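Local coordinates for RNA-dependent RNA Polymerase (Bombyx mori cytoplasmic polyhedrosis virus, PDB 6TZ0), which catalyses RNA-templated RNA synthesis inside the viral capsid, transcribing the double-stranded genome into plus strands and probably also making the complementary minus strands, at residues A[921-925]-A[978-984]. Sequence-based numbering, arbitrary orientation.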
# COMPACT_ATOMS: atom_id res chain seq x y z
N LYS A 921 -23.17 8.98 12.65
CA LYS A 921 -23.51 10.32 12.20
C LYS A 921 -22.31 11.24 12.36
O LYS A 921 -21.75 11.36 13.45
CB LYS A 921 -24.71 10.87 12.97
CG LYS A 921 -25.11 12.27 12.55
CD LYS A 921 -25.52 12.32 11.10
CE LYS A 921 -26.83 11.60 10.88
NZ LYS A 921 -27.30 11.70 9.47
N LYS A 922 -21.93 11.90 11.27
CA LYS A 922 -20.83 12.85 11.25
C LYS A 922 -21.40 14.26 11.32
O LYS A 922 -22.48 14.53 10.79
CB LYS A 922 -19.99 12.70 9.98
CG LYS A 922 -18.86 11.67 10.07
CD LYS A 922 -19.34 10.23 10.04
CE LYS A 922 -19.91 9.86 8.69
NZ LYS A 922 -20.34 8.44 8.67
N GLU A 923 -20.68 15.15 11.99
CA GLU A 923 -21.10 16.54 12.14
C GLU A 923 -20.34 17.37 11.11
O GLU A 923 -19.13 17.58 11.24
CB GLU A 923 -20.86 17.02 13.57
CG GLU A 923 -21.69 18.23 13.95
CD GLU A 923 -21.00 19.53 13.64
OE1 GLU A 923 -19.76 19.57 13.73
OE2 GLU A 923 -21.69 20.51 13.29
N ASP A 924 -21.05 17.83 10.09
CA ASP A 924 -20.42 18.37 8.89
C ASP A 924 -19.98 19.82 9.08
O ASP A 924 -20.41 20.52 10.00
CB ASP A 924 -21.38 18.29 7.70
CG ASP A 924 -21.64 16.86 7.26
OD1 ASP A 924 -20.77 15.99 7.49
OD2 ASP A 924 -22.71 16.61 6.68
N ILE A 925 -19.09 20.25 8.19
CA ILE A 925 -18.66 21.64 8.11
C ILE A 925 -19.67 22.44 7.30
O ILE A 925 -20.56 21.86 6.67
CB ILE A 925 -17.24 21.76 7.51
CG1 ILE A 925 -17.22 21.21 6.09
CG2 ILE A 925 -16.23 21.04 8.35
CD1 ILE A 925 -15.93 21.51 5.36
N GLN A 978 -17.41 17.05 0.86
CA GLN A 978 -18.54 17.09 1.78
C GLN A 978 -18.74 15.77 2.50
O GLN A 978 -19.16 15.76 3.66
CB GLN A 978 -19.81 17.49 1.03
CG GLN A 978 -20.99 17.90 1.91
CD GLN A 978 -21.87 16.75 2.32
OE1 GLN A 978 -22.01 15.76 1.59
NE2 GLN A 978 -22.49 16.86 3.49
N LYS A 979 -18.45 14.64 1.84
CA LYS A 979 -18.55 13.36 2.52
C LYS A 979 -17.44 13.20 3.56
O LYS A 979 -17.71 12.86 4.71
CB LYS A 979 -18.48 12.20 1.52
CG LYS A 979 -19.63 12.13 0.55
CD LYS A 979 -20.96 11.90 1.24
CE LYS A 979 -22.06 11.77 0.20
NZ LYS A 979 -22.30 13.06 -0.51
N SER A 980 -16.20 13.46 3.17
CA SER A 980 -15.10 13.03 4.03
C SER A 980 -14.58 14.11 4.97
O SER A 980 -13.45 13.98 5.45
CB SER A 980 -13.96 12.49 3.17
OG SER A 980 -13.44 13.50 2.32
N ALA A 981 -15.35 15.15 5.28
CA ALA A 981 -14.90 16.18 6.20
C ALA A 981 -15.86 16.35 7.37
O ALA A 981 -17.08 16.16 7.23
CB ALA A 981 -14.71 17.52 5.49
N MET A 982 -15.31 16.73 8.52
CA MET A 982 -16.07 16.93 9.75
C MET A 982 -15.63 18.22 10.41
O MET A 982 -14.49 18.67 10.24
CB MET A 982 -15.85 15.79 10.74
CG MET A 982 -16.38 14.46 10.30
SD MET A 982 -15.92 13.24 11.52
CE MET A 982 -14.18 13.17 11.16
N ALA A 983 -16.54 18.82 11.18
CA ALA A 983 -16.21 19.99 11.98
C ALA A 983 -15.83 19.65 13.41
O ALA A 983 -15.52 20.56 14.18
CB ALA A 983 -17.37 20.98 11.98
N THR A 984 -15.84 18.37 13.78
CA THR A 984 -15.42 17.93 15.10
C THR A 984 -14.74 16.58 14.97
O THR A 984 -14.76 15.95 13.91
CB THR A 984 -16.60 17.86 16.07
OG1 THR A 984 -16.12 17.50 17.37
CG2 THR A 984 -17.61 16.83 15.59
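The amide of Ala983 donates to the carbonyl of Glu923, with N and O 2.9 Å apart and the N-H pointing almost straight at the acceptor (174°). Met982 CA approaches this same Glu923 O at 3.5 Å in a CA-H...O contact. This illustrates how a loop leaving strand 919-921 and the chain leaving helix 973-979 can be joined by one backbone hydrogen bond within a shell of side-chain contacts.

On one flank, the aliphatic part of Lys922 runs obliquely over Met982, its CG 3.6 Å from SD; NZ hydrogen-bonds to Val920 O. On the other, Ile925 CG2, anti to the carbonyl carbon, is set against the Met982-Ala983 peptide, 3.5 Å from Met982 O, while CD1 lies loosely against Ala981 CB, 4.2 Å away.

The polar side chains pack without a hydrogen bond or salt bridge across the segments: Glu923 OE1 lies 3.3 Å from Ala983 CB, and Asp924 OD2 comes within 3.2 Å of Gln978 NE2 at a poor angle.

Ser446 OG hydrogen-bonds to Ser980 O, and Trp445 pairs with Met982 through backbone, linking this chain to the central polymerase region. The chemistry implies attachment by one straight backbone bond and side-chain packing rather than charge pairing.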